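Local coordinates for shikimate 5-dehydrogenase (Mycobacterium fortuitum subsp. fortuitum DSM 46621, PDB 4XIJ), which probably catalyses the NADP-dependent interconversion of 3-dehydroshikimate and shikimate, a step on the chorismate pathway to aromatic amino acids, at residues P22-S26 and E47-C51; A35-L41 and F260-P266; A97-V101 and Q256-F260. One frame throughout, in Å; residues are numbered along the deposited sequence. Where two conformers were deposited one is given.

Interaction 1. Residues P22-S26 and E47-C51. With SO4 (sulfate ion), chain F.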
loop_
_atom_site.group_PDB
_atom_site.type_symbol
_atom_site.label_atom_id
_atom_site.label_comp_id
_atom_site.label_asym_id
_atom_site.label_seq_id
_atom_site.Cartn_x
_atom_site.Cartn_y
_atom_site.Cartn_z
ATOM N N PRO A 22 1.020 -14.305 8.477
ATOM C CA PRO A 22 2.165 -14.184 9.392
ATOM C C PRO A 22 2.530 -12.724 9.702
ATOM O O PRO A 22 2.191 -11.789 8.954
ATOM C CB PRO A 22 3.285 -14.915 8.622
ATOM C CG PRO A 22 2.937 -14.705 7.196
ATOM C CD PRO A 22 1.422 -14.838 7.160
ATOM N N ILE A 23 3.212 -12.517 10.822
ATOM C CA ILE A 23 3.399 -11.150 11.291
ATOM C C ILE A 23 4.881 -10.765 11.417
ATOM O O ILE A 23 5.212 -9.664 11.868
ATOM C CB ILE A 23 2.618 -10.967 12.657
ATOM C CG1 ILE A 23 2.273 -9.512 12.912
ATOM C CG2 ILE A 23 3.360 -11.598 13.814
ATOM C CD1 ILE A 23 1.656 -8.824 11.757
ATOM N N THR A 24 5.770 -11.644 10.982
ATOM C CA THR A 24 7.213 -11.399 11.105
ATOM C C THR A 24 7.849 -10.495 10.062
ATOM O O THR A 24 8.877 -9.853 10.340
ATOM C CB THR A 24 7.993 -12.726 11.080
ATOM O OG1 THR A 24 7.569 -13.507 9.962
ATOM C CG2 THR A 24 7.727 -13.495 12.349
ATOM N N HIS A 25 7.242 -10.405 8.881
ATOM C CA HIS A 25 7.802 -9.611 7.781
ATOM C C HIS A 25 7.498 -8.122 7.921
ATOM O O HIS A 25 8.246 -7.297 7.428
ATOM C CB HIS A 25 7.267 -10.115 6.436
ATOM C CG HIS A 25 7.882 -9.445 5.245
ATOM N ND1 HIS A 25 7.337 -8.320 4.656
ATOM C CD2 HIS A 25 9.012 -9.726 4.549
ATOM C CE1 HIS A 25 8.097 -7.948 3.636
ATOM N NE2 HIS A 25 9.109 -8.797 3.539
ATOM N N SER A 26 6.420 -7.769 8.610
ATOM C CA SER A 26 5.994 -6.386 8.622
ATOM C C SER A 26 7.090 -5.471 9.130
ATOM O O SER A 26 7.748 -5.769 10.140
ATOM C CB SER A 26 4.743 -6.217 9.490
ATOM O OG SER A 26 4.368 -4.848 9.553
ATOM N N GLU A 47 3.826 -3.118 19.185
ATOM C CA GLU A 47 4.109 -4.537 19.177
ATOM C C GLU A 47 3.557 -5.270 17.962
ATOM O O GLU A 47 2.861 -4.674 17.160
ATOM C CB GLU A 47 3.601 -5.180 20.448
ATOM C CG GLU A 47 2.156 -5.080 20.690
ATOM C CD GLU A 47 1.857 -5.343 22.180
ATOM O OE1 GLU A 47 1.776 -4.373 22.966
ATOM O OE2 GLU A 47 1.758 -6.521 22.569
ATOM N N ARG A 48 3.955 -6.537 17.830
ATOM C CA ARG A 48 3.425 -7.460 16.820
ATOM C C ARG A 48 2.450 -8.397 17.457
ATOM O O ARG A 48 2.833 -9.093 18.422
ATOM C CB ARG A 48 4.514 -8.330 16.220
ATOM C CG ARG A 48 5.456 -7.647 15.336
ATOM C CD ARG A 48 6.579 -8.651 14.801
ATOM N NE ARG A 48 7.672 -7.750 14.466
ATOM C CZ ARG A 48 7.831 -7.178 13.280
ATOM N NH1 ARG A 48 7.010 -7.470 12.275
ATOM N NH2 ARG A 48 8.793 -6.284 13.114
ATOM N N ILE A 49 1.246 -8.480 16.918
ATOM C CA ILE A 49 0.256 -9.425 17.418
ATOM C C ILE A 49 -0.216 -10.336 16.304
ATOM O O ILE A 49 -0.820 -9.887 15.340
ATOM C CB ILE A 49 -0.938 -8.685 18.067
ATOM C CG1 ILE A 49 -0.448 -7.745 19.176
ATOM C CG2 ILE A 49 -1.885 -9.685 18.658
ATOM C CD1 ILE A 49 -1.514 -6.774 19.745
ATOM N N GLU A 50 0.072 -11.623 16.431
ATOM C CA GLU A 50 -0.433 -12.581 15.462
ATOM C C GLU A 50 -1.952 -12.633 15.613
ATOM O O GLU A 50 -2.484 -12.735 16.733
ATOM C CB GLU A 50 0.202 -13.968 15.666
ATOM C CG GLU A 50 -0.086 -14.917 14.504
ATOM C CD GLU A 50 0.572 -16.282 14.632
ATOM O OE1 GLU A 50 1.257 -16.536 15.655
ATOM O OE2 GLU A 50 0.354 -17.105 13.704
ATOM N N CYS A 51 -2.658 -12.520 14.491
ATOM C CA CYS A 51 -4.111 -12.297 14.509
ATOM C C CYS A 51 -4.712 -12.739 13.187
ATOM O O CYS A 51 -4.271 -12.264 12.137
ATOM C CB CYS A 51 -4.436 -10.811 14.726
ATOM S SG CYS A 51 -6.142 -10.488 15.083
HETATM S S SO4 F . 3.829 -7.422 5.277
HETATM O O1 SO4 F . 5.176 -6.908 5.553
HETATM O O2 SO4 F . 3.916 -8.679 4.548
HETATM O O3 SO4 F . 3.023 -7.504 6.490
HETATM O O4 SO4 F . 3.196 -6.452 4.375
#

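Interaction 2. Residues A35-L41 and F260-P266. With EDO (1,2-ethanediol), chain C.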
loop_
_atom_site.group_PDB
_atom_site.type_symbol
_atom_site.label_atom_id
_atom_site.label_comp_id
_atom_site.label_asym_id
_atom_site.label_seq_id
_atom_site.Cartn_x
_atom_site.Cartn_y
_atom_site.Cartn_z
ATOM N N ALA A 35 9.892 6.580 14.107
ATOM C CA ALA A 35 9.172 7.842 14.103
ATOM C C ALA A 35 8.876 8.372 15.493
ATOM O O ALA A 35 9.124 9.551 15.757
ATOM C CB ALA A 35 7.855 7.679 13.337
ATOM N N TYR A 36 8.404 7.502 16.387
ATOM C CA TYR A 36 8.056 7.981 17.709
ATOM C C TYR A 36 9.278 8.510 18.439
ATOM O O TYR A 36 9.191 9.534 19.114
ATOM C CB TYR A 36 7.398 6.887 18.574
ATOM C CG TYR A 36 6.131 6.255 17.982
ATOM C CD1 TYR A 36 5.401 6.851 16.918
ATOM C CD2 TYR A 36 5.691 4.993 18.438
ATOM C CE1 TYR A 36 4.274 6.185 16.391
ATOM C CE2 TYR A 36 4.566 4.369 17.937
ATOM C CZ TYR A 36 3.883 4.959 16.903
ATOM O OH TYR A 36 2.818 4.291 16.386
ATOM N N ARG A 37 10.420 7.858 18.276
ATOM C CA ARG A 37 11.642 8.346 18.922
ATOM C C ARG A 37 12.045 9.730 18.354
ATOM O O ARG A 37 12.355 10.651 19.118
ATOM C CB ARG A 37 12.755 7.304 18.722
ATOM C CG ARG A 37 12.508 6.078 19.549
ATOM C CD ARG A 37 13.359 4.861 19.130
ATOM N NE ARG A 37 12.900 3.706 19.888
ATOM C CZ ARG A 37 13.255 2.443 19.662
ATOM N NH1 ARG A 37 14.126 2.118 18.707
ATOM N NH2 ARG A 37 12.743 1.467 20.419
ATOM N N ALA A 38 11.948 9.902 17.030
ATOM C CA ALA A 38 12.253 11.185 16.409
ATOM C C ALA A 38 11.276 12.303 16.832
ATOM O O ALA A 38 11.661 13.479 16.918
ATOM C CB ALA A 38 12.264 11.031 14.890
ATOM N N LEU A 39 10.035 11.909 17.134
ATOM C CA LEU A 39 8.993 12.847 17.576
ATOM C C LEU A 39 9.012 13.107 19.076
ATOM O O LEU A 39 8.192 13.877 19.572
ATOM C CB LEU A 39 7.608 12.295 17.197
ATOM C CG LEU A 39 7.335 12.272 15.691
ATOM C CD1 LEU A 39 6.094 11.486 15.433
ATOM C CD2 LEU A 39 7.244 13.663 15.076
ATOM N N GLY A 40 9.954 12.513 19.809
ATOM C CA GLY A 40 10.013 12.755 21.239
ATOM C C GLY A 40 9.007 11.996 22.058
ATOM O O GLY A 40 8.664 12.383 23.198
ATOM N N LEU A 41 8.574 10.857 21.514
ATOM C CA LEU A 41 7.654 9.930 22.211
ATOM C C LEU A 41 8.300 8.569 22.458
ATOM O O LEU A 41 7.781 7.526 22.003
ATOM C CB LEU A 41 6.384 9.731 21.380
ATOM C CG LEU A 41 5.696 11.035 20.981
ATOM C CD1 LEU A 41 4.661 10.772 19.828
ATOM C CD2 LEU A 41 5.015 11.654 22.218
ATOM N N PHE A 260 -1.754 8.653 14.001
ATOM C CA PHE A 260 -1.653 8.167 15.387
ATOM C C PHE A 260 -1.141 9.278 16.319
ATOM O O PHE A 260 -1.558 9.351 17.483
ATOM C CB PHE A 260 -0.694 6.981 15.537
ATOM C CG PHE A 260 -1.110 5.665 14.838
ATOM C CD1 PHE A 260 -2.237 5.568 14.001
ATOM C CD2 PHE A 260 -0.319 4.514 15.023
ATOM C CE1 PHE A 260 -2.553 4.366 13.365
ATOM C CE2 PHE A 260 -0.630 3.287 14.373
ATOM C CZ PHE A 260 -1.753 3.227 13.546
ATOM N N THR A 261 -0.190 10.082 15.841
ATOM C CA THR A 261 0.490 11.047 16.741
ATOM C C THR A 261 -0.025 12.452 16.649
ATOM O O THR A 261 0.247 13.248 17.535
ATOM C CB THR A 261 2.011 11.137 16.470
ATOM O OG1 THR A 261 2.209 11.679 15.158
ATOM C CG2 THR A 261 2.642 9.758 16.579
ATOM N N GLY A 262 -0.723 12.763 15.563
ATOM C CA GLY A 262 -1.120 14.140 15.287
ATOM C C GLY A 262 0.011 15.075 14.883
ATOM O O GLY A 262 -0.196 16.299 14.828
ATOM N N MET A 263 1.188 14.522 14.605
ATOM C CA MET A 263 2.374 15.306 14.258
ATOM C C MET A 263 2.794 14.988 12.818
ATOM O O MET A 263 2.567 13.873 12.326
ATOM C CB MET A 263 3.507 15.001 15.242
ATOM C CG MET A 263 3.006 14.934 16.689
ATOM S SD MET A 263 4.274 14.387 17.855
ATOM C CE MET A 263 5.186 15.873 17.685
ATOM N N PRO A 264 3.412 15.949 12.122
ATOM C CA PRO A 264 3.969 15.665 10.789
ATOM C C PRO A 264 4.978 14.519 10.833
ATOM O O PRO A 264 5.747 14.399 11.802
ATOM C CB PRO A 264 4.637 16.975 10.407
ATOM C CG PRO A 264 3.855 18.007 11.205
ATOM C CD PRO A 264 3.609 17.345 12.517
ATOM N N ALA A 265 4.930 13.634 9.838
ATOM C CA ALA A 265 5.847 12.491 9.823
ATOM C C ALA A 265 7.298 12.966 9.826
ATOM O O ALA A 265 7.651 13.858 9.093
ATOM C CB ALA A 265 5.564 11.567 8.614
ATOM N N PRO A 266 8.158 12.347 10.646
ATOM C CA PRO A 266 9.581 12.713 10.659
ATOM C C PRO A 266 10.241 11.932 9.529
ATOM O O PRO A 266 10.700 10.800 9.700
ATOM C CB PRO A 266 10.051 12.253 12.046
ATOM C CG PRO A 266 9.168 11.035 12.335
ATOM C CD PRO A 266 7.820 11.351 11.669
HETATM C C1 EDO C . 12.578 15.078 7.580
HETATM O O1 EDO C . 12.994 14.578 8.802
HETATM C C2 EDO C . 11.524 16.061 7.966
HETATM O O2 EDO C . 10.263 15.416 7.767
#

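Interaction 3. Residues A97-V101 and Q256-F260. With SO4 (sulfate ion), chain E.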
loop_
_atom_site.group_PDB
_atom_site.type_symbol
_atom_site.label_atom_id
_atom_site.label_comp_id
_atom_site.label_asym_id
_atom_site.label_seq_id
_atom_site.Cartn_x
_atom_site.Cartn_y
_atom_site.Cartn_z
ATOM N N ALA A 97 -9.058 -2.223 4.836
ATOM C CA ALA A 97 -8.355 -1.229 5.645
ATOM C C ALA A 97 -7.066 -1.780 6.235
ATOM O O ALA A 97 -7.063 -2.880 6.828
ATOM C CB ALA A 97 -9.264 -0.715 6.797
ATOM N N ASN A 98 -5.973 -1.027 6.099
ATOM C CA ASN A 98 -4.738 -1.451 6.743
ATOM C C ASN A 98 -4.412 -0.631 7.994
ATOM O O ASN A 98 -3.317 -0.744 8.528
ATOM C CB ASN A 98 -3.560 -1.365 5.762
ATOM C CG ASN A 98 -3.102 0.081 5.548
ATOM O OD1 ASN A 98 -3.906 0.994 5.666
ATOM N ND2 ASN A 98 -1.822 0.296 5.278
ATOM N N THR A 99 -5.365 0.182 8.446
ATOM C CA THR A 99 -5.133 1.139 9.524
ATOM C C THR A 99 -6.388 1.301 10.336
ATOM O O THR A 99 -7.483 1.447 9.771
ATOM C CB THR A 99 -4.738 2.537 8.994
ATOM O OG1 THR A 99 -3.623 2.429 8.091
ATOM C CG2 THR A 99 -4.321 3.501 10.158
ATOM N N LEU A 100 -6.226 1.262 11.660
ATOM C CA LEU A 100 -7.340 1.556 12.585
ATOM C C LEU A 100 -6.865 2.622 13.533
ATOM O O LEU A 100 -5.815 2.458 14.155
ATOM C CB LEU A 100 -7.778 0.302 13.343
ATOM C CG LEU A 100 -8.492 -0.760 12.498
ATOM C CD1 LEU A 100 -8.559 -2.091 13.265
ATOM C CD2 LEU A 100 -9.874 -0.241 12.099
ATOM N N VAL A 101 -7.597 3.733 13.582
ATOM C CA VAL A 101 -7.170 4.850 14.426
ATOM C C VAL A 101 -8.203 5.110 15.511
ATOM O O VAL A 101 -9.390 5.229 15.212
ATOM C CB VAL A 101 -6.967 6.159 13.628
ATOM C CG1 VAL A 101 -6.406 7.301 14.582
ATOM C CG2 VAL A 101 -6.011 5.900 12.483
ATOM N N GLN A 256 0.081 6.683 8.610
ATOM C CA GLN A 256 -0.266 6.103 9.902
ATOM C C GLN A 256 0.352 6.882 11.050
ATOM O O GLN A 256 -0.318 7.162 12.057
ATOM C CB GLN A 256 0.194 4.658 9.976
ATOM C CG GLN A 256 -0.510 3.775 8.946
ATOM C CD GLN A 256 -0.094 2.343 9.033
ATOM O OE1 GLN A 256 1.025 2.058 9.478
ATOM N NE2 GLN A 256 -0.956 1.436 8.589
ATOM N N VAL A 257 1.638 7.240 10.917
ATOM C CA VAL A 257 2.303 7.987 12.000
ATOM C C VAL A 257 1.582 9.322 12.231
ATOM O O VAL A 257 1.367 9.708 13.411
ATOM C CB VAL A 257 3.790 8.198 11.699
ATOM C CG1 VAL A 257 4.434 9.254 12.652
ATOM C CG2 VAL A 257 4.521 6.840 11.778
ATOM N N GLU A 258 1.184 10.008 11.142
ATOM C CA GLU A 258 0.544 11.293 11.309
ATOM C C GLU A 258 -0.818 11.115 11.985
ATOM O O GLU A 258 -1.199 11.905 12.876
ATOM C CB GLU A 258 0.418 12.011 9.969
ATOM C CG GLU A 258 1.781 12.365 9.449
ATOM C CD GLU A 258 1.722 13.322 8.272
ATOM O OE1 GLU A 258 0.619 13.579 7.728
ATOM O OE2 GLU A 258 2.800 13.821 7.865
ATOM N N GLN A 259 -1.580 10.101 11.579
ATOM C CA GLN A 259 -2.872 9.897 12.207
ATOM C C GLN A 259 -2.768 9.468 13.671
ATOM O O GLN A 259 -3.631 9.840 14.498
ATOM C CB GLN A 259 -3.688 8.857 11.421
ATOM C CG GLN A 259 -4.111 9.413 10.048
ATOM C CD GLN A 259 -5.031 8.471 9.306
ATOM O OE1 GLN A 259 -5.998 7.978 9.871
ATOM N NE2 GLN A 259 -4.735 8.199 8.035
ATOM N N PHE A 260 -1.754 8.653 14.001
ATOM C CA PHE A 260 -1.653 8.167 15.387
ATOM C C PHE A 260 -1.141 9.278 16.319
ATOM O O PHE A 260 -1.558 9.351 17.483
ATOM C CB PHE A 260 -0.694 6.981 15.537
ATOM C CG PHE A 260 -1.110 5.665 14.838
ATOM C CD1 PHE A 260 -2.237 5.568 14.001
ATOM C CD2 PHE A 260 -0.319 4.514 15.023
ATOM C CE1 PHE A 260 -2.553 4.366 13.365
ATOM C CE2 PHE A 260 -0.630 3.287 14.373
ATOM C CZ PHE A 260 -1.753 3.227 13.546
HETATM S S SO4 E . 0.473 -3.496 4.835
HETATM O O1 SO4 E . 1.778 -3.212 4.180
HETATM O O2 SO4 E . 0.104 -4.891 4.441
HETATM O O3 SO4 E . 0.555 -3.419 6.323
HETATM O O4 SO4 E . -0.406 -2.378 4.470
#

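Interaction 1. Residues P22-S26 and E47-C51
Arg48 reaches out from strand 45-50 and spends its guanidinium on two carbonyl oxygens of loop 22-26. NH1 meets Ile23 O at 2.9 Å, in the carbonyl plane, and donates again to Ser26 O at 2.8 Å. NH2 reaches the same Ser26 O from nearer the extension of its C=O bond, a longer link of 3.2 Å. All three bonds lie close to the guanidinium plane, so a two-nitrogen grip on one oxygen and a single bond to another fix the rotation of the group. Arginine suits the place because one flat head can donate to two carbonyl oxygens of an irregular loop at once. Beyond them, NH2 has a weak bond to Gln30.

Ile23 supplies the apolar half. With CG1 swung opposite its backbone N (chi1 -156°), that carbon lies 3.9 Å from Ile49 O and also touches Arg48 CB, while CG2 faces the start of Glu50. The branched side chain thus fills the angle between loop and strand, and it also rests on Val18 and Thr73. The carboxylate of Glu50 is weakly bonded to Ser21.

Past this contact the loop turns into helix 28-38, where Ser26 OG caps Ser28 N. His25 ND1 donates to a sulfate, probably from the crystallisation liquor, that Thr73 also bonds, consistent with the serine-bearing loop after the first strand that borders the substrate pocket in shikimate dehydrogenases.

Interaction 2. Residues A35-L41 and F260-P266
Leu39 and Pro266 meet almost at a right angle, CG of the leucine 4.0 Å from CG of the proline, in the closely packed part of the contact. The compact proline ring also presses on the helix that ends in segment 35-41: its CG lies 3.6 Å from Ala35 CA, and its CB is 3.8 Å from Ala38 CB. Two alanines one turn apart leave a shallow surface that the ring can approach closely. Next to it, Thr261 offers its methyl group to Tyr36 and Leu41, with CG2 3.9 Å from Tyr36 CE1. Its hydroxyl, placed between backbone N and carbonyl carbon (chi1 65°), is turned back to its own chain, accepting from Met263 N in an ST turn and bonding to Val257 O. Threonine therefore serves both apolar packing and the turn. Deeper still, Tyr36 OH comes to the edge of the Phe260 ring, 3.4 Å from CD2, while the same oxygen is hydrogen-bonded to His32.

Both segments are helix ends. Helix 28-38 finishes in a Schellman motif with Gly40 at positive phi, and helix 246-261 is left through Gly262, also at positive phi. In shikimate dehydrogenases the C-terminal helices return to the substrate-binding domain in this manner, and Pro266, at the N-cap of helix 267-272, begins the last of them.

Toward solvent the fit is less definite. Met263, deposited in two conformers, runs past Leu39 in the opposite direction, with SD 4.0 Å from Leu39 CB in the conformer given; the bend at chi3 (70°) turns CE back toward Leu39 CD2. Leu41 CD1 touches the same sulfur. At the outer rim an ethanediol molecule, probably from the crystallisation liquor, has a weak bond to Ala265 O and further bonds to the backbone nitrogens of Lys267 and Glu268.

Interaction 3. Residues A97-V101 and Q256-F260
Thr99 OG1 is held between two side-chain amides: it accepts a nearly straight bond from Gln256 NE2 (2.9 Å, 163°) and donates to Asn98 OD1 at 2.8 Å. The second bond comes from well above the carbonyl plane of Asn98. A hydroxyl suits this buried point because it can accept and donate at once. Gln256, extended beyond CG, has the threonine oxygen close to its amide plane, and its own OE1 is gripped by Ser71 and His32.

Farther along the strand the contact turns apolar. Phe260 points its edge at the sheet, CE1 lying 3.8 Å from Thr99 CG2 and 3.9 Å from Val101 CG2. That valine methyl also sits 3.3 Å from Gln259 OE1, whose polar partner is Arg109; the amide nitrogen of Gln259 goes to Asp111.

The 256-260 part of helix 246-261 and strand 99-101 run nearly parallel, their segment axes 14° apart, as a helix laid along a strand of the mixed sheet. At the polar end Asn98 OD1 also accepts from Thr113 N, and ND2 binds a sulfate 3.1 Å away at O4. Lys77 and Thr73 also bond that sulfate, probably from the crystallisation liquor, at a position consistent with the substrate pocket of the shikimate dehydrogenase family.

How the interactions relate
From the N terminus, the chain leaves strand 15-20 through 22-26, and interaction 1 closes a short loop when strand 45-50 arrives beside it. Helix 28-38 lies within that loop, and its end, 35-41, waits for 260-266, so interactions 1 and 2 cross. Interaction 3 joins 97-101 to 256-260 entirely within the span of interaction 2. Most of the chain between, after strand 108-111 of the mixed sheet, makes the separate parallel sheet, and both long-range contacts bring helix 246-261 back to the N-terminal domain. They share Phe260, and Glu258 OE2 probably accepts from Ala265 N, linking the two. Interactions 1 and 3 involve the same mixed sheet without touching, their centres about 16 Å apart.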